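Linoleate 11-lipoxygenase (Gaeumannomyces graminis, PDB 5FX8) oxygenates linoleic and alpha-linolenic acids with a catalytic manganese ion to 11S- and 13R-hydroperoxides, the 11S product of each being converted to the 13R final product. Local coordinates at residues His496-Tyr501 and Val530-Leu535; Asp132-Leu137 and Ala521-Glu526. All blocks are in the same frame, centred on the assembly; numbering follows the deposited sequence.

Contact 1. Residues His496-Tyr501 and Val530-Leu535. With NAG (2-acetamido-2-deoxy-beta-D-glucopyranose), chain K.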
# COMPACT_ATOMS: atom_id res chain seq x y z
N HIS A 496 2.90 0.52 19.25
CA HIS A 496 3.14 -0.54 18.27
C HIS A 496 4.55 -0.53 17.72
O HIS A 496 4.76 -0.15 16.57
CB HIS A 496 2.18 -0.42 17.09
CG HIS A 496 0.74 -0.39 17.48
ND1 HIS A 496 0.04 0.78 17.64
CD2 HIS A 496 -0.13 -1.39 17.71
CE1 HIS A 496 -1.20 0.50 17.95
NE2 HIS A 496 -1.34 -0.81 18.01
N PRO A 497 5.53 -1.00 18.49
CA PRO A 497 6.91 -1.01 18.00
C PRO A 497 7.26 -2.25 17.18
O PRO A 497 6.90 -3.37 17.51
CB PRO A 497 7.73 -0.97 19.29
CG PRO A 497 6.90 -1.67 20.25
CD PRO A 497 5.44 -1.43 19.89
N ALA A 498 7.99 -2.02 16.09
CA ALA A 498 8.46 -3.13 15.29
C ALA A 498 9.40 -4.05 16.07
O ALA A 498 9.42 -5.25 15.83
CB ALA A 498 9.16 -2.61 14.05
N ALA A 499 10.16 -3.51 17.02
CA ALA A 499 11.05 -4.34 17.82
C ALA A 499 11.03 -3.87 19.27
O ALA A 499 10.74 -2.71 19.56
CB ALA A 499 12.48 -4.29 17.28
N LEU A 500 11.38 -4.78 20.18
CA LEU A 500 11.59 -4.42 21.57
C LEU A 500 13.09 -4.38 21.87
O LEU A 500 13.83 -5.27 21.44
CB LEU A 500 10.90 -5.39 22.51
CG LEU A 500 9.43 -5.70 22.21
CD1 LEU A 500 8.89 -6.61 23.29
CD2 LEU A 500 8.61 -4.43 22.12
N TYR A 501 13.51 -3.37 22.60
CA TYR A 501 14.92 -3.05 22.77
C TYR A 501 15.41 -3.30 24.18
O TYR A 501 16.53 -2.94 24.52
CB TYR A 501 15.18 -1.60 22.34
CG TYR A 501 15.04 -1.40 20.83
CD1 TYR A 501 13.80 -1.14 20.27
CD2 TYR A 501 16.14 -1.51 19.98
CE1 TYR A 501 13.65 -0.98 18.93
CE2 TYR A 501 16.00 -1.35 18.62
CZ TYR A 501 14.73 -1.09 18.12
OH TYR A 501 14.51 -0.92 16.79
N VAL A 530 12.10 6.99 14.05
CA VAL A 530 11.97 7.61 12.74
C VAL A 530 12.14 6.58 11.65
O VAL A 530 11.52 6.67 10.59
CB VAL A 530 12.98 8.77 12.60
CG1 VAL A 530 12.92 9.36 11.24
CG2 VAL A 530 12.64 9.83 13.58
N GLU A 531 12.96 5.56 11.89
CA GLU A 531 13.22 4.59 10.85
C GLU A 531 12.05 3.63 10.70
O GLU A 531 11.77 3.15 9.59
CB GLU A 531 14.52 3.86 11.16
CG GLU A 531 15.51 3.80 10.01
CD GLU A 531 15.75 5.14 9.33
OE1 GLU A 531 16.59 5.92 9.84
OE2 GLU A 531 15.12 5.41 8.28
N GLN A 532 11.37 3.34 11.81
CA GLN A 532 10.15 2.56 11.72
C GLN A 532 9.07 3.34 10.99
O GLN A 532 8.52 2.87 9.98
CB GLN A 532 9.69 2.14 13.12
CG GLN A 532 8.21 1.81 13.17
CD GLN A 532 7.77 0.98 14.37
OE1 GLN A 532 8.57 0.42 15.12
NE2 GLN A 532 6.47 0.89 14.54
N VAL A 533 8.83 4.58 11.40
CA VAL A 533 7.80 5.33 10.71
C VAL A 533 8.16 5.51 9.24
O VAL A 533 7.29 5.55 8.39
CB VAL A 533 7.50 6.67 11.42
CG1 VAL A 533 6.38 7.38 10.74
CG2 VAL A 533 7.08 6.40 12.80
N SER A 534 9.45 5.54 8.92
CA SER A 534 9.86 5.79 7.54
C SER A 534 9.66 4.56 6.66
O SER A 534 9.26 4.68 5.50
CB SER A 534 11.31 6.24 7.52
OG SER A 534 11.73 6.45 6.18
N LEU A 535 9.92 3.37 7.20
CA LEU A 535 9.63 2.14 6.48
C LEU A 535 8.11 1.95 6.27
O LEU A 535 7.65 1.61 5.16
CB LEU A 535 10.23 0.96 7.24
CG LEU A 535 9.90 -0.41 6.67
CD1 LEU A 535 10.52 -0.63 5.30
CD2 LEU A 535 10.37 -1.44 7.64
C1 NAG K . 17.61 10.45 5.49
C2 NAG K . 17.32 9.26 6.36
C3 NAG K . 18.32 8.15 6.09
C4 NAG K . 18.29 7.80 4.61
C5 NAG K . 18.58 9.06 3.82
C6 NAG K . 18.49 8.86 2.34
C7 NAG K . 16.49 9.26 8.67
C8 NAG K . 16.68 9.80 10.04
N2 NAG K . 17.36 9.66 7.75
O3 NAG K . 17.95 6.98 6.80
O4 NAG K . 19.26 6.80 4.32
O5 NAG K . 17.61 10.06 4.15
O6 NAG K . 18.68 10.11 1.70
O7 NAG K . 15.60 8.48 8.41
O HOH W 1 10.64 -0.46 16.82
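Ala498, in an irregular loop, comes nearest to Gln532 on helix 526-539, with their CA atoms 6.9 Å apart, and the Gln532 side chain bridges that gap. Its amide grips two main-chain groups at once. NE2 donates to His496 O at 2.9 Å, with an N-H...O angle of 155°; the acceptor lies nearly in the Gln532 amide plane and the donor in the carbonyl plane. Gln532 OE1 takes the N-H of Ala498 at 2.7 Å, an almost straight bond (171°) although the donor is tilted 33° from the carbonyl plane. With CG anti to the backbone N and the chain extended beyond it, Gln532 carries the amide straight to the loop. A water donates to Gln532 OE1 at 2.8 Å and accepts from Ala499 N at 3.1 Å, while NE2 also donates to Gly491 O; this buried amide thus has two acceptors and two donors, which fix its rotation. Beyond the helix, Glu531 OE1 comes within 3.1 Å of O7 of a protein-linked N-acetylglucosamine. Pro497 and Leu500 pack on helix 268-305, Val530 on helix 86-124 and Leu535 on helix 342-346, so the glutamine joins the loop to a helix wedged among other helices.

Contact 2. Residues Asp132-Leu137 and Ala521-Glu526; sequences DDFALL and AWLPNE
Phe134 and Leu523 meet in an apolar contact between a 3-10 helix that includes residues 132-137 and the loop that leads into the N-cap of helix 526-539, within the helical lipoxygenase fold. Leu523 CD1 is 3.7 Å from Phe134 CE2 and 3.9 Å from CZ, so the methyl bears on one end of the ring, approaching it obliquely. Leu523 CB is likewise 3.9 Å from CZ. The branch gets there because CG stands anti to the carbonyl carbon (chi1 -70°) and CD1 then continues the chain in extended form. Pro524 O lies 3.8 Å from the same CZ, again obliquely, and no hydrogen bond spans the two segments. In the next shell, Phe128 stacks on Phe134, Leu520 touches it, and Pro494 packs against Leu523. Further along, Asn525 caps the helix with OD1, while its own N donates to Gln528 OE1. Glu526, the first residue of that helix, reaches back through OE2 to Phe128 N, tying the helix start to the residue stacked on Phe134. The 3-10 helix bearing the ring is held by i to i+3 bonds, among them Leu137 N to Phe134 O at 3.1 Å.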
# COMPACT_ATOMS: atom_id res chain seq x y z
N ASP A 132 5.26 10.69 26.01
CA ASP A 132 4.44 11.64 25.27
C ASP A 132 5.23 12.30 24.15
O ASP A 132 4.63 12.76 23.17
CB ASP A 132 3.87 12.70 26.21
CG ASP A 132 3.47 12.17 27.53
OD1 ASP A 132 2.42 11.58 27.60
OD2 ASP A 132 4.19 12.32 28.50
N ASP A 133 6.56 12.38 24.28
CA ASP A 133 7.37 12.97 23.22
C ASP A 133 7.35 12.14 21.95
O ASP A 133 7.77 12.63 20.90
CB ASP A 133 8.82 13.15 23.68
CG ASP A 133 8.93 13.98 24.94
OD1 ASP A 133 8.08 14.88 25.10
OD2 ASP A 133 9.84 13.72 25.77
N PHE A 134 6.87 10.90 22.01
CA PHE A 134 6.68 10.14 20.80
C PHE A 134 5.71 10.81 19.85
O PHE A 134 5.74 10.51 18.66
CB PHE A 134 6.19 8.74 21.12
CG PHE A 134 7.29 7.75 21.31
CD1 PHE A 134 7.82 7.08 20.22
CD2 PHE A 134 7.79 7.48 22.55
CE1 PHE A 134 8.84 6.16 20.38
CE2 PHE A 134 8.81 6.56 22.72
CZ PHE A 134 9.33 5.90 21.64
N ALA A 135 4.87 11.71 20.33
CA ALA A 135 4.00 12.43 19.42
C ALA A 135 4.78 13.36 18.51
O ALA A 135 4.30 13.70 17.43
CB ALA A 135 2.95 13.22 20.20
N LEU A 136 5.97 13.80 18.92
CA LEU A 136 6.83 14.59 18.04
C LEU A 136 7.16 13.84 16.77
O LEU A 136 7.45 14.45 15.75
CB LEU A 136 8.11 14.96 18.77
CG LEU A 136 7.97 15.68 20.09
CD1 LEU A 136 9.25 15.56 20.84
CD2 LEU A 136 7.64 17.12 19.83
N LEU A 137 7.13 12.52 16.82
CA LEU A 137 7.33 11.72 15.64
C LEU A 137 6.29 11.99 14.56
O LEU A 137 6.57 11.79 13.37
CB LEU A 137 7.30 10.28 16.09
CG LEU A 137 7.91 9.16 15.31
CD1 LEU A 137 9.32 9.48 15.01
CD2 LEU A 137 7.80 7.97 16.22
N ALA A 521 12.87 2.25 27.68
CA ALA A 521 13.97 1.33 27.42
C ALA A 521 13.55 0.19 26.51
O ALA A 521 14.40 -0.41 25.85
CB ALA A 521 14.52 0.78 28.72
N TRP A 522 12.27 -0.13 26.47
CA TRP A 522 11.85 -1.19 25.57
C TRP A 522 11.61 -0.66 24.18
O TRP A 522 11.62 -1.43 23.22
CB TRP A 522 10.61 -1.88 26.14
CG TRP A 522 10.92 -2.84 27.30
CD1 TRP A 522 11.13 -4.19 27.20
CD2 TRP A 522 11.05 -2.52 28.69
NE1 TRP A 522 11.38 -4.72 28.44
CE2 TRP A 522 11.35 -3.72 29.37
CE3 TRP A 522 10.96 -1.34 29.43
CZ2 TRP A 522 11.55 -3.77 30.76
CZ3 TRP A 522 11.15 -1.39 30.82
CH2 TRP A 522 11.45 -2.59 31.45
N LEU A 523 11.45 0.58 24.04
CA LEU A 523 10.99 1.19 22.81
C LEU A 523 12.16 1.67 21.98
O LEU A 523 13.26 1.85 22.49
CB LEU A 523 10.05 2.35 23.14
CG LEU A 523 8.70 1.97 23.73
CD1 LEU A 523 7.92 3.20 24.02
CD2 LEU A 523 7.97 1.15 22.70
N PRO A 524 11.99 1.90 20.69
CA PRO A 524 13.10 2.41 19.89
C PRO A 524 13.53 3.80 20.34
O PRO A 524 12.76 4.56 20.92
CB PRO A 524 12.53 2.43 18.47
CG PRO A 524 11.06 2.48 18.67
CD PRO A 524 10.82 1.60 19.83
N ASN A 525 14.78 4.13 20.05
CA ASN A 525 15.25 5.48 20.29
C ASN A 525 14.80 6.38 19.14
O ASN A 525 14.10 5.96 18.23
CB ASN A 525 16.76 5.48 20.46
CG ASN A 525 17.48 5.06 19.22
OD1 ASN A 525 17.14 5.46 18.12
ND2 ASN A 525 18.51 4.26 19.39
N GLU A 526 15.21 7.64 19.17
CA GLU A 526 14.71 8.60 18.19
C GLU A 526 14.98 8.16 16.76
O GLU A 526 14.10 8.21 15.90
CB GLU A 526 15.32 9.97 18.46
CG GLU A 526 14.96 10.57 19.81
CD GLU A 526 15.69 9.94 20.99
OE1 GLU A 526 16.58 9.08 20.80
OE2 GLU A 526 15.37 10.31 22.13

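From the N terminus the chain first passes 132-137, then runs past four of the five manganese ligands, His290, His294, His478 and Asn482, before reaching 496-501, 521-526 and 530-535 in close succession. Contact 2 closes a long loop with 383 residues between its segments, whereas contact 1 spans only 28. Their segments alternate along the chain, so the two closures cross. With centres 10 Å apart they also touch: Tyr501 N lies 2.8 Å from Trp522 O, a probable hydrogen bond, and Val530 CG2 packs 3.6 Å from Leu137 CD1. Together they join the loop before helix 526-539, the helix itself and the 3-10 helix that follows helix 86-124.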